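Adhesion G-protein coupled receptor G6 (Danio rerio, PDB 6V55) is an adhesion G-protein coupled receptor of myelination, whose large, calcium-binding extracellular region probably engages ligands in cell adhesion and signalling. Local coordinates at residues A[48-53]-A[104-109]; A[273-278]-A[295-300]; A[58-63]-A[96-101]. All coordinates share one frame; numbering follows the deposited sequence.

Interaction 1. Residues A[48-53]-A[104-109]; sequences LDFELE and KGFHIS. With CA (calcium ion), chain C.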
# COMPACT_ATOMS: atom_id res chain seq x y z
N LEU A 48 -12.68 -1.48 0.50
CA LEU A 48 -13.98 -1.01 0.96
C LEU A 48 -14.10 0.51 0.86
O LEU A 48 -15.22 1.03 0.84
CB LEU A 48 -14.20 -1.47 2.40
CG LEU A 48 -13.95 -2.97 2.61
CD1 LEU A 48 -13.98 -3.37 4.10
CD2 LEU A 48 -14.95 -3.76 1.82
N ASP A 49 -12.97 1.20 0.81
CA ASP A 49 -12.85 2.66 0.82
C ASP A 49 -11.42 2.99 0.44
O ASP A 49 -10.51 2.24 0.79
CB ASP A 49 -13.17 3.23 2.20
CG ASP A 49 -13.39 4.72 2.16
OD1 ASP A 49 -13.53 5.25 1.03
OD2 ASP A 49 -13.39 5.36 3.25
N PHE A 50 -11.23 4.09 -0.30
CA PHE A 50 -9.89 4.44 -0.82
C PHE A 50 -9.89 5.90 -1.22
O PHE A 50 -10.55 6.26 -2.20
CB PHE A 50 -9.51 3.56 -2.04
CG PHE A 50 -8.12 3.84 -2.61
CD1 PHE A 50 -7.92 4.76 -3.66
CD2 PHE A 50 -7.03 3.11 -2.15
CE1 PHE A 50 -6.66 5.00 -4.17
CE2 PHE A 50 -5.77 3.33 -2.68
CZ PHE A 50 -5.59 4.28 -3.70
N GLU A 51 -9.07 6.72 -0.55
CA GLU A 51 -8.79 8.07 -1.02
C GLU A 51 -7.33 8.40 -0.72
O GLU A 51 -6.95 8.50 0.45
CB GLU A 51 -9.72 9.10 -0.38
CG GLU A 51 -9.44 10.54 -0.82
CD GLU A 51 -10.14 11.61 0.04
OE1 GLU A 51 -10.36 11.39 1.27
OE2 GLU A 51 -10.47 12.68 -0.53
N LEU A 52 -6.53 8.59 -1.76
CA LEU A 52 -5.14 9.01 -1.62
C LEU A 52 -4.94 10.36 -2.30
O LEU A 52 -5.80 10.83 -3.06
CB LEU A 52 -4.19 7.98 -2.22
CG LEU A 52 -3.43 7.10 -1.23
CD1 LEU A 52 -4.41 6.23 -0.48
CD2 LEU A 52 -2.46 6.24 -1.98
N GLU A 53 -3.82 10.99 -1.99
CA GLU A 53 -3.40 12.21 -2.67
C GLU A 53 -3.14 11.90 -4.14
O GLU A 53 -2.40 10.97 -4.45
CB GLU A 53 -2.14 12.76 -2.00
CG GLU A 53 -1.49 13.87 -2.76
CD GLU A 53 -0.19 14.37 -2.13
OE1 GLU A 53 0.43 13.64 -1.33
OE2 GLU A 53 0.22 15.51 -2.44
N LYS A 104 -7.55 10.45 3.35
CA LYS A 104 -8.19 9.58 4.34
C LYS A 104 -7.50 8.23 4.43
O LYS A 104 -7.33 7.69 5.53
CB LYS A 104 -9.65 9.41 3.94
CG LYS A 104 -10.52 8.73 4.96
CD LYS A 104 -11.62 7.94 4.28
CE LYS A 104 -12.39 8.75 3.23
NZ LYS A 104 -13.44 7.95 2.50
N GLY A 105 -7.06 7.69 3.30
CA GLY A 105 -6.45 6.39 3.30
C GLY A 105 -7.38 5.33 2.76
O GLY A 105 -8.07 5.56 1.76
N PHE A 106 -7.42 4.17 3.42
CA PHE A 106 -8.12 3.05 2.82
C PHE A 106 -8.46 1.99 3.85
O PHE A 106 -7.85 1.91 4.92
CB PHE A 106 -7.30 2.41 1.69
CG PHE A 106 -5.87 2.11 2.03
CD1 PHE A 106 -5.51 0.86 2.54
CD2 PHE A 106 -4.87 3.03 1.76
CE1 PHE A 106 -4.17 0.55 2.81
CE2 PHE A 106 -3.53 2.74 2.03
CZ PHE A 106 -3.18 1.51 2.55
N HIS A 107 -9.44 1.17 3.48
CA HIS A 107 -9.90 0.03 4.27
C HIS A 107 -10.05 -1.14 3.31
O HIS A 107 -10.89 -1.09 2.40
CB HIS A 107 -11.24 0.34 4.94
CG HIS A 107 -11.71 -0.72 5.89
ND1 HIS A 107 -12.98 -0.71 6.43
CD2 HIS A 107 -11.10 -1.81 6.40
CE1 HIS A 107 -13.13 -1.76 7.22
NE2 HIS A 107 -12.00 -2.44 7.23
N ILE A 108 -9.24 -2.17 3.51
CA ILE A 108 -9.15 -3.32 2.61
C ILE A 108 -9.59 -4.57 3.36
O ILE A 108 -9.17 -4.81 4.49
CB ILE A 108 -7.71 -3.47 2.08
CG1 ILE A 108 -7.30 -2.24 1.27
CG2 ILE A 108 -7.53 -4.75 1.27
CD1 ILE A 108 -5.84 -2.32 0.81
N SER A 109 -10.47 -5.35 2.74
CA SER A 109 -10.85 -6.67 3.24
C SER A 109 -10.14 -7.74 2.42
O SER A 109 -10.15 -7.68 1.19
CB SER A 109 -12.36 -6.86 3.14
OG SER A 109 -12.73 -7.01 1.78
CA CA C . 1.26 12.96 0.88
O HOH W 1 1.98 12.24 3.23

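Interaction 2. Residues A[273-278]-A[295-300]; sequences FRLWDH and NVVDWD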
# COMPACT_ATOMS: atom_id res chain seq x y z
N PHE A 273 -16.32 -33.12 -14.55
CA PHE A 273 -17.33 -34.16 -14.40
C PHE A 273 -18.65 -33.54 -13.95
O PHE A 273 -18.74 -32.96 -12.86
CB PHE A 273 -16.88 -35.23 -13.40
CG PHE A 273 -17.74 -36.48 -13.39
CD1 PHE A 273 -18.85 -36.59 -12.54
CD2 PHE A 273 -17.41 -37.55 -14.19
CE1 PHE A 273 -19.63 -37.73 -12.53
CE2 PHE A 273 -18.18 -38.70 -14.17
CZ PHE A 273 -19.29 -38.79 -13.34
N ARG A 274 -19.69 -33.69 -14.78
CA ARG A 274 -21.00 -33.11 -14.52
C ARG A 274 -22.09 -34.14 -14.82
O ARG A 274 -21.90 -35.05 -15.63
CB ARG A 274 -21.22 -31.83 -15.34
CG ARG A 274 -20.22 -30.68 -15.12
CD ARG A 274 -20.18 -29.73 -16.32
NE ARG A 274 -19.38 -30.25 -17.43
CZ ARG A 274 -19.49 -29.81 -18.69
NH1 ARG A 274 -20.36 -28.85 -19.00
NH2 ARG A 274 -18.72 -30.36 -19.65
N LEU A 275 -23.24 -33.98 -14.15
CA LEU A 275 -24.37 -34.90 -14.25
C LEU A 275 -25.68 -34.12 -14.28
O LEU A 275 -25.83 -33.13 -13.56
CB LEU A 275 -24.38 -35.89 -13.08
CG LEU A 275 -25.43 -37.00 -12.99
CD1 LEU A 275 -25.44 -37.85 -14.25
CD2 LEU A 275 -25.14 -37.84 -11.78
N TRP A 276 -26.62 -34.59 -15.09
CA TRP A 276 -27.91 -33.92 -15.27
C TRP A 276 -29.05 -34.92 -15.14
O TRP A 276 -28.88 -36.13 -15.30
CB TRP A 276 -28.03 -33.28 -16.66
CG TRP A 276 -27.27 -32.02 -16.90
CD1 TRP A 276 -27.76 -30.73 -16.83
CD2 TRP A 276 -25.90 -31.90 -17.31
NE1 TRP A 276 -26.77 -29.83 -17.16
CE2 TRP A 276 -25.63 -30.52 -17.46
CE3 TRP A 276 -24.88 -32.83 -17.57
CZ2 TRP A 276 -24.37 -30.06 -17.85
CZ3 TRP A 276 -23.63 -32.36 -17.97
CH2 TRP A 276 -23.39 -30.99 -18.10
N ASP A 277 -30.25 -34.36 -14.93
CA ASP A 277 -31.51 -35.05 -14.70
C ASP A 277 -32.15 -35.62 -15.96
O ASP A 277 -33.02 -36.48 -15.87
CB ASP A 277 -32.51 -34.08 -14.08
CG ASP A 277 -32.81 -34.39 -12.66
OD1 ASP A 277 -32.31 -35.44 -12.18
OD2 ASP A 277 -33.54 -33.59 -12.01
N HIS A 278 -31.77 -35.12 -17.13
CA HIS A 278 -32.43 -35.48 -18.37
C HIS A 278 -31.36 -35.90 -19.37
O HIS A 278 -30.18 -35.59 -19.20
CB HIS A 278 -33.24 -34.31 -18.94
CG HIS A 278 -32.52 -32.99 -18.89
ND1 HIS A 278 -32.50 -32.20 -17.76
CD2 HIS A 278 -31.80 -32.33 -19.82
CE1 HIS A 278 -31.79 -31.12 -18.00
NE2 HIS A 278 -31.36 -31.17 -19.24
N ASN A 295 -26.67 -30.28 -13.35
CA ASN A 295 -27.96 -30.15 -12.68
C ASN A 295 -28.05 -30.91 -11.38
O ASN A 295 -28.86 -30.56 -10.53
CB ASN A 295 -29.08 -30.67 -13.58
CG ASN A 295 -29.97 -29.59 -14.03
OD1 ASN A 295 -29.75 -28.41 -13.71
ND2 ASN A 295 -31.01 -29.94 -14.78
N VAL A 296 -27.30 -31.99 -11.25
CA VAL A 296 -27.23 -32.77 -10.03
C VAL A 296 -25.85 -32.65 -9.43
O VAL A 296 -25.70 -32.28 -8.27
CB VAL A 296 -27.60 -34.24 -10.29
CG1 VAL A 296 -27.51 -35.04 -9.01
CG2 VAL A 296 -28.98 -34.33 -10.91
N VAL A 297 -24.82 -32.97 -10.21
CA VAL A 297 -23.42 -32.87 -9.80
C VAL A 297 -22.74 -31.93 -10.79
O VAL A 297 -22.92 -32.05 -12.00
CB VAL A 297 -22.75 -34.25 -9.77
CG1 VAL A 297 -21.32 -34.15 -9.34
CG2 VAL A 297 -23.47 -35.19 -8.81
N ASP A 298 -21.98 -30.96 -10.26
CA ASP A 298 -21.18 -30.04 -11.05
C ASP A 298 -19.73 -30.10 -10.59
O ASP A 298 -19.44 -30.50 -9.46
CB ASP A 298 -21.74 -28.61 -10.93
CG ASP A 298 -21.14 -27.65 -11.95
OD1 ASP A 298 -20.97 -28.03 -13.13
OD2 ASP A 298 -20.82 -26.51 -11.56
N TRP A 299 -18.82 -29.72 -11.49
CA TRP A 299 -17.40 -29.67 -11.20
C TRP A 299 -17.08 -28.39 -10.44
O TRP A 299 -16.74 -27.36 -11.02
CB TRP A 299 -16.59 -29.74 -12.49
CG TRP A 299 -15.17 -30.20 -12.32
CD1 TRP A 299 -14.06 -29.50 -12.70
CD2 TRP A 299 -14.70 -31.49 -11.88
NE1 TRP A 299 -12.93 -30.25 -12.47
CE2 TRP A 299 -13.29 -31.47 -11.97
CE3 TRP A 299 -15.33 -32.64 -11.38
CZ2 TRP A 299 -12.50 -32.55 -11.57
CZ3 TRP A 299 -14.53 -33.72 -10.99
CH2 TRP A 299 -13.14 -33.66 -11.09
N ASP A 300 -17.16 -28.51 -9.13
CA ASP A 300 -17.24 -27.39 -8.21
C ASP A 300 -17.06 -28.03 -6.85
O ASP A 300 -17.62 -29.10 -6.59
CB ASP A 300 -18.59 -26.68 -8.34
CG ASP A 300 -18.63 -25.35 -7.64
OD1 ASP A 300 -18.57 -25.32 -6.39
OD2 ASP A 300 -18.74 -24.33 -8.36

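Interaction 3. Residues A[58-63]-A[96-101]; sequences CIYDRV and NSDFSV. With CA (calcium ion), chain C.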
# COMPACT_ATOMS: atom_id res chain seq x y z
N CYS A 58 1.18 8.74 -9.97
CA CYS A 58 1.03 8.41 -8.55
C CYS A 58 2.31 8.67 -7.73
O CYS A 58 2.64 7.93 -6.80
CB CYS A 58 0.50 6.97 -8.40
SG CYS A 58 -1.35 6.80 -8.71
N ILE A 59 3.04 9.74 -8.10
CA ILE A 59 4.39 9.94 -7.57
C ILE A 59 4.42 10.63 -6.22
O ILE A 59 5.51 10.88 -5.69
CB ILE A 59 5.28 10.75 -8.55
CG1 ILE A 59 4.80 12.19 -8.66
CG2 ILE A 59 5.30 10.12 -9.94
CD1 ILE A 59 5.92 13.15 -9.06
N TYR A 60 3.26 10.94 -5.63
CA TYR A 60 3.21 11.55 -4.30
C TYR A 60 2.89 10.48 -3.26
O TYR A 60 3.80 10.01 -2.58
CB TYR A 60 2.20 12.69 -4.25
CG TYR A 60 2.59 13.95 -5.03
CD1 TYR A 60 3.89 14.13 -5.48
CD2 TYR A 60 1.66 14.94 -5.30
CE1 TYR A 60 4.24 15.26 -6.20
CE2 TYR A 60 2.00 16.08 -6.02
CZ TYR A 60 3.29 16.23 -6.45
OH TYR A 60 3.65 17.36 -7.15
N ASP A 61 1.62 10.08 -3.13
CA ASP A 61 1.27 8.92 -2.32
C ASP A 61 0.76 7.84 -3.26
O ASP A 61 -0.04 8.12 -4.14
CB ASP A 61 0.17 9.21 -1.30
CG ASP A 61 0.46 10.43 -0.44
OD1 ASP A 61 1.63 10.85 -0.42
OD2 ASP A 61 -0.48 10.96 0.20
N ARG A 62 1.19 6.59 -3.05
CA ARG A 62 0.71 5.50 -3.90
C ARG A 62 0.48 4.25 -3.08
O ARG A 62 1.10 4.04 -2.04
CB ARG A 62 1.70 5.20 -5.05
CG ARG A 62 3.06 4.71 -4.62
CD ARG A 62 3.88 4.17 -5.80
NE ARG A 62 4.13 5.19 -6.82
CZ ARG A 62 5.11 5.14 -7.73
NH1 ARG A 62 5.97 4.11 -7.78
NH2 ARG A 62 5.24 6.15 -8.60
N VAL A 63 -0.46 3.43 -3.54
CA VAL A 63 -0.64 2.06 -3.08
C VAL A 63 -0.25 1.15 -4.23
O VAL A 63 -0.74 1.35 -5.34
CB VAL A 63 -2.09 1.78 -2.64
CG1 VAL A 63 -2.35 0.29 -2.44
CG2 VAL A 63 -2.37 2.51 -1.37
N ASN A 96 2.86 3.94 0.49
CA ASN A 96 3.88 4.94 0.76
C ASN A 96 3.28 6.34 0.63
O ASN A 96 2.60 6.63 -0.36
CB ASN A 96 5.06 4.78 -0.18
CG ASN A 96 5.77 3.48 0.02
OD1 ASN A 96 6.44 3.28 1.05
ND2 ASN A 96 5.64 2.57 -0.93
N SER A 97 3.50 7.18 1.63
CA SER A 97 3.05 8.56 1.57
C SER A 97 4.30 9.42 1.61
O SER A 97 5.34 8.99 2.12
CB SER A 97 2.15 8.94 2.75
OG SER A 97 2.77 8.56 3.97
N ASP A 98 4.22 10.64 1.08
CA ASP A 98 5.41 11.47 1.14
C ASP A 98 5.29 12.40 2.35
O ASP A 98 4.56 12.08 3.28
CB ASP A 98 5.67 12.18 -0.20
CG ASP A 98 4.51 13.07 -0.69
OD1 ASP A 98 4.57 13.48 -1.87
OD2 ASP A 98 3.57 13.41 0.04
N PHE A 99 5.96 13.56 2.31
CA PHE A 99 6.12 14.46 3.46
C PHE A 99 4.95 15.41 3.67
O PHE A 99 4.92 16.06 4.72
CB PHE A 99 7.40 15.29 3.32
CG PHE A 99 7.60 15.92 1.96
CD1 PHE A 99 7.06 17.18 1.67
CD2 PHE A 99 8.33 15.27 0.97
CE1 PHE A 99 7.23 17.76 0.41
CE2 PHE A 99 8.49 15.84 -0.29
CZ PHE A 99 7.93 17.10 -0.56
N SER A 100 4.02 15.55 2.73
CA SER A 100 2.98 16.57 2.88
C SER A 100 1.74 16.16 2.10
O SER A 100 1.82 15.34 1.20
CB SER A 100 3.46 17.93 2.38
OG SER A 100 3.43 17.91 0.96
N VAL A 101 0.60 16.79 2.44
CA VAL A 101 -0.75 16.56 1.90
C VAL A 101 -1.23 15.13 2.14
O VAL A 101 -0.85 14.21 1.41
CB VAL A 101 -0.87 16.91 0.40
CG1 VAL A 101 -2.30 16.82 -0.07
CG2 VAL A 101 -0.28 18.28 0.10
CA CA C . 1.26 12.96 0.88
O HOH W 1 1.98 12.24 3.23

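Interaction 1. Residues A[48-53]-A[104-109]
An antiparallel strand pair of the CUB domain's beta-sandwich joins Asp49-Glu51 to Gly105-His107, in the sheet formed by strands 13-17, 105-114, 41-51 and 83-85. Glu51 and Gly105 form a hydrogen-bonded pair, Glu51 N reaching Gly105 O at 2.8 Å and Gly105 N reaching Glu51 O at 3.0 Å. Gly105 has backbone angles at which a CB would jam against the preceding carbonyl, which accounts for glycine there. Leu48 and Asp49 both face His107 in a classic beta bulge: Leu48 N bonds His107 O at 2.6 Å, while His107 N donates to Asp49 O.

On one sheet face, Phe50 CD2 lies against Phe106 CB, and Leu52 CD1 meets the edge of the Phe106 ring, 3.9 Å from Phe106 CD2. This apolar layer continues onto Val63 of the opposing sheet. On the other face, the Lys104 chain bends at chi2 and chi3 (-148° and -50°), bringing NZ onto the syn lone pair of Asp49 OD2 at 2.7 Å; Tyr21 OH also bonds that oxygen. Replacing Lys104 by an alanine is likely to leave the Asp49 carboxylate without its lysine countercharge, with Tyr21 OH still bound to OD2. Beyond the strand, Glu53 OE1 binds calcium. At the bulge, Leu48 CD1 sits almost centrally over one face of the His107 ring, 3.6 Å from its centroid, a CH-pi contact, while His107 NE2 is hydrogen-bonded to Ser15 OG.

Interaction 2. Residues A[273-278]-A[295-300]
A classic beta bulge in the pentraxin-like domain draws the loop 295-300 against the end of strand 268-276, with Val296 and Val297 both facing Leu275. Two backbone bonds hold it: Leu275 N to Val297 O at 2.9 Å and Val296 N to Leu275 O at 3.0 Å, the second nearly straight at the hydrogen (172°). Leu275 CB also packs on Val297 CB at 4.0 Å.

Trp276 CG, anti to its carbonyl carbon (chi1 -75°), sets the indole beside Asn295, whose backbone N lies over one ring face, offset toward the rim; Asn295 CB touches Trp276 CD1 at 3.5 Å. At the far end Phe273 N and CB pack against the Trp299 ring, Phe273 CB 3.6 Å from Trp299 CE3. Between them, Arg274 and Asp298 run side by side in the same direction, Arg274 CG lying 3.4 Å from Asp298 OD1. Their charges have other partners: Asp298 OD2 forms a salt bridge with Arg118, and Arg274 NH1 bonds Thr289 O.

Strand 145-154 pairs with strand 268-276 through Cys149 and Thr147, Leu249 of strand 248-251 in the second sheet packs on Phe273 and Leu275, and helix 282-286 lies in the connection leading to the loop.

Interaction 3. Residues A[58-63]-A[96-101]
Asp61 OD1 is gripped by two groups, the calcium ion at 2.5 Å and the backbone N of Asp98 at 3.0 Å, the latter coming from above the carboxylate plane. Asp61 OD2 binds the same ion at 2.7 Å, making the carboxylate bidentate, and is also hydrogen-bonded to Tyr25 OH. With CG anti to its carbonyl carbon (chi1 -51°), Asp61 turns this group toward the loop 96-101.

That loop wraps the metal with Asp98 OD2 and with the backbone oxygens of Ser100 and Val101, each at 2.5 Å. A water on the ion donates to Asp98 O, and Glu53 OE1 completes the site. Asp98 uses its two oxygens differently: OD2 takes the metal, while OD1 lies against Tyr60 CA and CB, 3.4 Å from CA, and forms a salt bridge with Lys477. The Tyr60 ring and the Asp98 carboxylate are inclined 42° to each other.

Where strand 62-66 begins, Arg62 and Asn96 form an antiparallel hydrogen-bonded pair, with Asn96 N meeting Arg62 O at 3.1 Å. Arg62 NE reaches back to Cys58 O, linking the strand to the preceding turn.

Three carboxylates, from Glu53, Asp61 and Asp98, thus converge on one divalent cation. Their mutual repulsion is likely to be offset by the bound calcium, with Lys477 paired to two of them, so the conformation of the loop 96-101 probably depends on the metal being present.

Interactions 1 and 3 belong to the CUB domain, their centres about 13 Å apart, and share one calcium ion. Both segments of interaction 3 fall between those of interaction 1 in the sequence: strand 41-51 leads through Glu53 toward strand 62-66, and the loop after strand 90-96 leads into strand 105-114. The two contacts lie on different sheets of the sandwich, so the metal ties their ends together. Interaction 2 follows in series, in the pentraxin-like domain, with its centre about 42 Å from interaction 1 and 51 Å from interaction 3, and touches neither. The calcium site thus belongs to the CUB module, while interaction 2 closes part of a separate one.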